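Local structure of probable antibiotics synthesis protein (Thermus thermophilus, 1V70) at residues A[49-54]-A[83-88]; A[53-58]-A[95-100]. The protein is of unknown function, a small metal-binding protein of the cupin family that probably takes part in antibiotic synthesis. One frame throughout, in Å; residues are numbered along the deposited sequence.

Contact 1: residues A[49-54]-A[83-88]; sequences SDKVYY and APHGVR
The imidazole of His-85 is met at its edge from three directions, each partner lying in the ring plane: the ammonium of Lys-51, the hydroxyl of Tyr-53 and the carbonyl oxygen of Ala-83. In the modelled conformer of Lys-51, one of two, NZ donates to NE2 of His-85 at 3.1 Å, while His-85 ND1 donates to Ala-83 O at 3.0 Å along a nearly straight N-H...O line of 172°. With NE2 accepting and ND1 donating to the backbone, the rotation of the imidazole is fixed. His-44 and His-46 also meet the ring, their planes inclined to it. The lysine chain stays extended until a bend at chi3 (-65°), which brings CE to 3.4 Å from His-85 NE2; the two side chains cross at about a right angle.

Tyr-53 offers a different surface. CB of Val-87 sits 4.2 Å above one face of its ring, displaced toward the rim, and in the modelled conformer of Val-87, again one of two, CG1 approaches Tyr-53 CE1 obliquely at 4.0 Å. Beyond the ring, Tyr-53 OH lies 3.2 Å from His-85 CD2, and its hydrogen-bond partner is Gln-41.

Strands 50-54 and 85-88 run almost parallel, at 19°, but 9.7 Å apart, so side chains rather than backbones bridge them. Two facing antiparallel sheets are the hallmark of the cupin beta-barrel, and the histidines gathered between them here are consistent with the metal site that many cupins hold there.

Contact 2: residues A[53-58]-A[95-100]; sequences YYALEG and ALLLVV
A classic beta bulge sets Leu-56 and Glu-57 together opposite Leu-96, where the chain leaves strand 50-55 and turns a corner at Leu-56, beside strand 95-102 in the larger sheet of the cupin fold. The carbonyl oxygen of Leu-96 serves two donors there: Leu-56 N at 2.9 Å, tilted 15° from the carbonyl plane, and Glu-57 N at 3.2 Å, lying in that plane on a lone pair. Glu-57 O in turn accepts from Leu-96 N, with the donor tilted 32° from its carbonyl plane, and Ala-95 CA adds a CA-H...O contact to the same oxygen.

Before the bulge, Tyr-54 and Leu-98 form a regular hydrogen-bonded pair in which each amide donates to the other's carbonyl. The backbone of Ala-55 bonds on its other edge to Gly-74 and Met-75, while Ala-95 and Leu-97 bond to Leu-35 and Tyr-33 on the other neighbouring strand.

Side chains divide between the two faces. Tyr-53, Ala-55, Leu-97 and Val-99 share one, where Val-99 lies alongside Tyr-53 and points the same way. Tyr-54 and Leu-98 occupy the other, touching Tyr-30 and Leu-98 of the second subunit respectively. Leu-56, its CG anti to the carbonyl carbon (chi1 -66°), reaches over the neighbouring strand so that, in the conformer of Leu-96 modelled here, its CD1 wedges between Leu-96 CG and Leu-98 CB, 4.0 Å from each.

Overall arrangement
Both contacts are largely buried and share strand 50-55, with Tyr-53 common to the two. Contact 1 spans the barrel interior from this strand to 85-88 in the opposing sheet, burying 211 Å² almost entirely through side chains, polar and aromatic groups mixed. Contact 2 joins the same strand to its neighbour 95-102 within one sheet; it buries 536 Å² and combines a backbone ladder with aliphatic packing, becoming exposed at Glu-57. Their centres are about 11 Å apart, linked by a probable hydrogen bond from Val-52 N to Val-100 O. In both, residues on the outer face meet the second subunit: a salt bridge from Asp-50 to its Arg-27 in contact 1, apolar packing in contact 2.

Contact 1: residues A[49-54]-A[83-88]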
ATOM      1  N   SER A  49      -1.800   9.606 -13.512  1.00 17.69           N
ATOM      2  CA  SER A  49      -1.493   8.641 -12.462  1.00 16.52           C
ATOM      3  C   SER A  49      -2.316   8.910 -11.214  1.00 16.10           C
ATOM      4  O   SER A  49      -2.536  10.062 -10.847  1.00 16.64           O
ATOM      5  CB  SER A  49      -0.008   8.698 -12.088  1.00 16.87           C
ATOM      6  OG  SER A  49       0.829   8.311 -13.164  1.00 17.92           O
ATOM      7  N   ASP A  50      -2.785   7.842 -10.574  1.00 15.00           N
ATOM      8  CA  ASP A  50      -3.535   7.973  -9.333  1.00 14.19           C
ATOM      9  C   ASP A  50      -2.526   7.716  -8.223  1.00 13.54           C
ATOM     10  O   ASP A  50      -1.541   7.009  -8.425  1.00 13.68           O
ATOM     11  CB  ASP A  50      -4.659   6.934  -9.232  1.00 16.53           C
ATOM     12  CG  ASP A  50      -5.782   7.178 -10.221  1.00 18.50           C
ATOM     13  OD1 ASP A  50      -6.067   8.350 -10.534  1.00 19.47           O
ATOM     14  OD2 ASP A  50      -6.395   6.190 -10.672  1.00 23.75           O
ATOM     15  N   LYS A  51      -2.763   8.296  -7.053  1.00 12.50           N
ATOM     16  CA  LYS A  51      -1.862   8.094  -5.929  1.00 12.65           C
ATOM     17  C   LYS A  51      -2.650   7.854  -4.652  1.00 12.17           C
ATOM     18  O   LYS A  51      -3.720   8.427  -4.455  1.00 11.93           O
ATOM     19  CB  LYS A  51      -0.942   9.311  -5.750  1.00 14.31           C
ATOM     20  CG  LYS A  51       0.018   9.179  -4.577  0.50 14.40           C
ATOM     21  CD  LYS A  51       0.805  10.455  -4.344  0.50 17.12           C
ATOM     22  CE  LYS A  51       1.730  10.753  -5.504  0.50 17.59           C
ATOM     23  NZ  LYS A  51       2.492  12.008  -5.271  0.50 16.42           N
ATOM     24  N   VAL A  52      -2.130   6.985  -3.797  1.00 11.22           N
ATOM     25  CA  VAL A  52      -2.766   6.704  -2.518  1.00 10.62           C
ATOM     26  C   VAL A  52      -1.727   6.812  -1.408  1.00  9.46           C
ATOM     27  O   VAL A  52      -0.642   6.225  -1.498  1.00 10.26           O
ATOM     28  CB  VAL A  52      -3.384   5.287  -2.458  1.00 10.02           C
ATOM     29  CG1 VAL A  52      -3.987   5.041  -1.076  1.00 11.70           C
ATOM     30  CG2 VAL A  52      -4.452   5.134  -3.528  1.00 12.49           C
ATOM     31  N   TYR A  53      -2.059   7.585  -0.378  1.00  9.26           N
ATOM     32  CA  TYR A  53      -1.199   7.767   0.790  1.00 10.06           C
ATOM     33  C   TYR A  53      -1.778   6.927   1.923  1.00  9.66           C
ATOM     34  O   TYR A  53      -2.985   6.977   2.171  1.00  9.88           O
ATOM     35  CB  TYR A  53      -1.218   9.218   1.275  1.00 10.66           C
ATOM     36  CG  TYR A  53      -0.664  10.253   0.328  1.00 11.33           C
ATOM     37  CD1 TYR A  53       0.712  10.443   0.188  1.00 11.21           C
ATOM     38  CD2 TYR A  53      -1.521  11.098  -0.372  1.00 13.54           C
ATOM     39  CE1 TYR A  53       1.217  11.458  -0.620  1.00 11.75           C
ATOM     40  CE2 TYR A  53      -1.027  12.112  -1.182  1.00 14.40           C
ATOM     41  CZ  TYR A  53       0.338  12.290  -1.298  1.00 13.34           C
ATOM     42  OH  TYR A  53       0.819  13.322  -2.071  1.00 15.58           O
ATOM     43  N   TYR A  54      -0.933   6.164   2.609  1.00  8.79           N
ATOM     44  CA  TYR A  54      -1.367   5.357   3.749  1.00  9.17           C
ATOM     45  C   TYR A  54      -0.424   5.680   4.906  1.00  8.90           C
ATOM     46  O   TYR A  54       0.797   5.607   4.755  1.00  8.83           O
ATOM     47  CB  TYR A  54      -1.300   3.863   3.429  1.00  9.77           C
ATOM     48  CG  TYR A  54      -1.589   2.983   4.631  1.00  9.72           C
ATOM     49  CD1 TYR A  54      -2.881   2.863   5.140  1.00 11.28           C
ATOM     50  CD2 TYR A  54      -0.561   2.298   5.279  1.00 12.30           C
ATOM     51  CE1 TYR A  54      -3.142   2.081   6.268  1.00 11.85           C
ATOM     52  CE2 TYR A  54      -0.811   1.516   6.406  1.00 13.34           C
ATOM     53  CZ  TYR A  54      -2.103   1.412   6.892  1.00 12.13           C
ATOM     54  OH  TYR A  54      -2.360   0.632   7.998  1.00 14.45           O
ATOM     55  N   ALA A  83      -5.952  15.772  -9.979  1.00 17.72           N
ATOM     56  CA  ALA A  83      -6.214  16.528  -8.764  1.00 16.52           C
ATOM     57  C   ALA A  83      -4.931  16.997  -8.092  1.00 15.64           C
ATOM     58  O   ALA A  83      -3.991  16.220  -7.919  1.00 15.14           O
ATOM     59  CB  ALA A  83      -7.022  15.683  -7.788  1.00 17.82           C
ATOM     60  N   PRO A  84      -4.865  18.287  -7.727  1.00 14.46           N
ATOM     61  CA  PRO A  84      -3.659  18.787  -7.063  1.00 13.67           C
ATOM     62  C   PRO A  84      -3.604  18.094  -5.705  1.00 13.28           C
ATOM     63  O   PRO A  84      -4.614  18.016  -5.003  1.00 14.50           O
ATOM     64  CB  PRO A  84      -3.929  20.286  -6.943  1.00 14.76           C
ATOM     65  CG  PRO A  84      -4.789  20.559  -8.152  1.00 15.91           C
ATOM     66  CD  PRO A  84      -5.749  19.399  -8.117  1.00 16.12           C
ATOM     67  N   HIS A  85      -2.441  17.573  -5.336  1.00 11.30           N
ATOM     68  CA  HIS A  85      -2.329  16.877  -4.060  1.00 10.67           C
ATOM     69  C   HIS A  85      -0.950  17.018  -3.433  1.00 10.25           C
ATOM     70  O   HIS A  85       0.048  17.215  -4.126  1.00 10.61           O
ATOM     71  CB  HIS A  85      -2.642  15.387  -4.245  1.00 11.03           C
ATOM     72  CG  HIS A  85      -1.676  14.684  -5.145  1.00 10.26           C
ATOM     73  ND1 HIS A  85      -1.711  14.809  -6.518  1.00 12.32           N
ATOM     74  CD2 HIS A  85      -0.599  13.913  -4.866  1.00 12.26           C
ATOM     75  CE1 HIS A  85      -0.694  14.149  -7.043  1.00 12.99           C
ATOM     76  NE2 HIS A  85      -0.003  13.599  -6.062  1.00 14.19           N
ATOM     77  N   GLY A  86      -0.911  16.910  -2.111  1.00  9.94           N
ATOM     78  CA  GLY A  86       0.347  17.001  -1.398  1.00 10.59           C
ATOM     79  C   GLY A  86       0.153  16.526   0.024  1.00 10.69           C
ATOM     80  O   GLY A  86      -0.964  16.192   0.425  1.00 10.66           O
ATOM     81  N   VAL A  87       1.236  16.478   0.786  1.00  9.84           N
ATOM     82  CA  VAL A  87       1.165  16.054   2.176  1.00 10.58           C
ATOM     83  C   VAL A  87       2.185  16.844   2.983  1.00 10.83           C
ATOM     84  O   VAL A  87       3.293  17.103   2.511  1.00 11.55           O
ATOM     85  CB  VAL A  87       1.419  14.522   2.325  1.00 11.73           C
ATOM     86  CG1 VAL A  87       2.826  14.164   1.869  0.50 11.54           C
ATOM     87  CG2 VAL A  87       1.197  14.099   3.756  0.50 12.08           C
ATOM     88  N   ARG A  88       1.799  17.243   4.190  1.00 11.98           N
ATOM     89  CA  ARG A  88       2.629  18.067   5.066  1.00 13.63           C
ATOM     90  C   ARG A  88       2.673  17.481   6.473  1.00 13.11           C
ATOM     91  O   ARG A  88       1.666  17.060   7.026  1.00 14.12           O
ATOM     92  CB  ARG A  88       2.049  19.482   5.144  1.00 16.28           C
ATOM     93  CG  ARG A  88       1.717  20.093   3.788  1.00 20.44           C
ATOM     94  CD  ARG A  88       1.342  21.575   3.900  1.00 22.92           C
ATOM     95  NE  ARG A  88       0.492  21.821   5.069  1.00 27.30           N
ATOM     96  CZ  ARG A  88      -0.841  21.924   4.869  1.00 27.91           C
ATOM     97  NH1 ARG A  88      -1.347  21.745   3.661  1.00 29.50           N
ATOM     98  NH2 ARG A  88      -1.638  22.231   5.903  1.00 28.69           N
TER

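Contact 2: residues A[53-58]-A[95-100]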
ATOM      1  N   TYR A  53      -2.059   7.585  -0.378  1.00  9.26           N
ATOM      2  CA  TYR A  53      -1.199   7.767   0.790  1.00 10.06           C
ATOM      3  C   TYR A  53      -1.778   6.927   1.923  1.00  9.66           C
ATOM      4  O   TYR A  53      -2.985   6.977   2.171  1.00  9.88           O
ATOM      5  CB  TYR A  53      -1.218   9.218   1.275  1.00 10.66           C
ATOM      6  CG  TYR A  53      -0.664  10.253   0.328  1.00 11.33           C
ATOM      7  CD1 TYR A  53       0.712  10.443   0.188  1.00 11.21           C
ATOM      8  CD2 TYR A  53      -1.521  11.098  -0.372  1.00 13.54           C
ATOM      9  CE1 TYR A  53       1.217  11.458  -0.620  1.00 11.75           C
ATOM     10  CE2 TYR A  53      -1.027  12.112  -1.182  1.00 14.40           C
ATOM     11  CZ  TYR A  53       0.338  12.290  -1.298  1.00 13.34           C
ATOM     12  OH  TYR A  53       0.819  13.322  -2.071  1.00 15.58           O
ATOM     13  N   TYR A  54      -0.933   6.164   2.609  1.00  8.79           N
ATOM     14  CA  TYR A  54      -1.367   5.357   3.749  1.00  9.17           C
ATOM     15  C   TYR A  54      -0.424   5.680   4.906  1.00  8.90           C
ATOM     16  O   TYR A  54       0.797   5.607   4.755  1.00  8.83           O
ATOM     17  CB  TYR A  54      -1.300   3.863   3.429  1.00  9.77           C
ATOM     18  CG  TYR A  54      -1.589   2.983   4.631  1.00  9.72           C
ATOM     19  CD1 TYR A  54      -2.881   2.863   5.140  1.00 11.28           C
ATOM     20  CD2 TYR A  54      -0.561   2.298   5.279  1.00 12.30           C
ATOM     21  CE1 TYR A  54      -3.142   2.081   6.268  1.00 11.85           C
ATOM     22  CE2 TYR A  54      -0.811   1.516   6.406  1.00 13.34           C
ATOM     23  CZ  TYR A  54      -2.103   1.412   6.892  1.00 12.13           C
ATOM     24  OH  TYR A  54      -2.360   0.632   7.998  1.00 14.45           O
ATOM     25  N   ALA A  55      -0.979   6.054   6.053  1.00  8.42           N
ATOM     26  CA  ALA A  55      -0.150   6.398   7.206  1.00  8.96           C
ATOM     27  C   ALA A  55       0.295   5.178   8.012  1.00  9.94           C
ATOM     28  O   ALA A  55      -0.532   4.442   8.556  1.00 10.77           O
ATOM     29  CB  ALA A  55      -0.896   7.386   8.112  1.00 10.21           C
ATOM     30  N   LEU A  56       1.610   4.969   8.077  1.00 10.76           N
ATOM     31  CA  LEU A  56       2.190   3.856   8.825  1.00 11.39           C
ATOM     32  C   LEU A  56       2.502   4.300  10.252  1.00 12.59           C
ATOM     33  O   LEU A  56       2.253   3.567  11.210  1.00 14.26           O
ATOM     34  CB  LEU A  56       3.481   3.379   8.154  1.00 12.03           C
ATOM     35  CG  LEU A  56       3.350   2.734   6.773  1.00 11.98           C
ATOM     36  CD1 LEU A  56       4.726   2.641   6.127  1.00 13.88           C
ATOM     37  CD2 LEU A  56       2.711   1.357   6.903  1.00 15.32           C
ATOM     38  N   GLU A  57       3.057   5.502  10.380  1.00 13.43           N
ATOM     39  CA  GLU A  57       3.465   6.079  11.674  1.00 15.02           C
ATOM     40  C   GLU A  57       3.252   7.576  11.648  1.00 14.36           C
ATOM     41  O   GLU A  57       3.469   8.245  10.646  1.00 14.54           O
ATOM     42  CB  GLU A  57       4.949   5.804  11.983  1.00 18.67           C
ATOM     43  CG  GLU A  57       5.350   4.330  11.974  1.00 25.38           C
ATOM     44  CD  GLU A  57       6.767   4.178  12.513  1.00 29.57           C
ATOM     45  OE1 GLU A  57       7.627   4.948  12.109  1.00 32.65           O
ATOM     46  OE2 GLU A  57       6.989   3.289  13.327  1.00 33.13           O
ATOM     47  N   GLY A  58       2.871   8.149  12.785  1.00 14.23           N
ATOM     48  CA  GLY A  58       2.704   9.587  12.869  1.00 14.70           C
ATOM     49  C   GLY A  58       1.455  10.085  12.176  1.00 14.63           C
ATOM     50  O   GLY A  58       0.601   9.300  11.755  1.00 15.18           O
ATOM     51  N   ALA A  95       6.830  11.224  10.637  1.00 12.20           N
ATOM     52  CA  ALA A  95       5.719  10.490  10.051  1.00 11.12           C
ATOM     53  C   ALA A  95       6.267   9.633   8.919  1.00 11.37           C
ATOM     54  O   ALA A  95       7.215  10.027   8.233  1.00 11.09           O
ATOM     55  CB  ALA A  95       4.659  11.455   9.520  1.00 12.22           C
ATOM     56  N   LEU A  96       5.674   8.457   8.742  1.00 11.03           N
ATOM     57  CA  LEU A  96       6.075   7.525   7.695  1.00 10.81           C
ATOM     58  C   LEU A  96       4.830   7.105   6.929  1.00  9.99           C
ATOM     59  O   LEU A  96       3.843   6.681   7.526  1.00 10.19           O
ATOM     60  CB  LEU A  96       6.733   6.280   8.294  1.00 11.40           C
ATOM     61  CG  LEU A  96       7.416   5.342   7.294  0.50 10.15           C
ATOM     62  CD1 LEU A  96       8.568   6.069   6.611  0.50 11.18           C
ATOM     63  CD2 LEU A  96       7.926   4.110   8.021  0.50 11.99           C
ATOM     64  N   LEU A  97       4.892   7.213   5.606  1.00  8.96           N
ATOM     65  CA  LEU A  97       3.763   6.859   4.755  1.00  8.96           C
ATOM     66  C   LEU A  97       4.148   5.825   3.718  1.00  8.86           C
ATOM     67  O   LEU A  97       5.292   5.789   3.266  1.00  9.89           O
ATOM     68  CB  LEU A  97       3.261   8.093   3.998  1.00  9.18           C
ATOM     69  CG  LEU A  97       3.078   9.391   4.779  1.00 10.03           C
ATOM     70  CD1 LEU A  97       2.703  10.507   3.818  1.00 10.75           C
ATOM     71  CD2 LEU A  97       2.018   9.199   5.850  1.00 10.81           C
ATOM     72  N   LEU A  98       3.186   4.982   3.358  1.00  8.18           N
ATOM     73  CA  LEU A  98       3.356   4.002   2.297  1.00  9.30           C
ATOM     74  C   LEU A  98       2.591   4.705   1.175  1.00  8.58           C
ATOM     75  O   LEU A  98       1.397   5.007   1.318  1.00  9.07           O
ATOM     76  CB  LEU A  98       2.699   2.673   2.664  1.00 10.35           C
ATOM     77  CG  LEU A  98       2.725   1.590   1.580  1.00 13.71           C
ATOM     78  CD1 LEU A  98       4.151   1.317   1.132  1.00 17.25           C
ATOM     79  CD2 LEU A  98       2.085   0.324   2.124  1.00 18.03           C
ATOM     80  N   VAL A  99       3.281   4.988   0.076  1.00 10.19           N
ATOM     81  CA  VAL A  99       2.688   5.718  -1.038  1.00 10.08           C
ATOM     82  C   VAL A  99       2.762   4.938  -2.338  1.00 10.28           C
ATOM     83  O   VAL A  99       3.838   4.488  -2.742  1.00 12.03           O
ATOM     84  CB  VAL A  99       3.407   7.076  -1.229  1.00 10.44           C
ATOM     85  CG1 VAL A  99       2.663   7.935  -2.241  1.00 12.10           C
ATOM     86  CG2 VAL A  99       3.524   7.794   0.107  1.00 11.37           C
ATOM     87  N   VAL A 100       1.617   4.787  -2.991  1.00 10.32           N
ATOM     88  CA  VAL A 100       1.546   4.060  -4.249  1.00 11.32           C
ATOM     89  C   VAL A 100       1.059   4.983  -5.358  1.00 11.33           C
ATOM     90  O   VAL A 100       0.060   5.686  -5.199  1.00 11.85           O
ATOM     91  CB  VAL A 100       0.578   2.860  -4.149  1.00 12.95           C
ATOM     92  CG1 VAL A 100       0.552   2.099  -5.471  1.00 15.83           C
ATOM     93  CG2 VAL A 100       1.000   1.939  -3.016  1.00 13.44           C
TER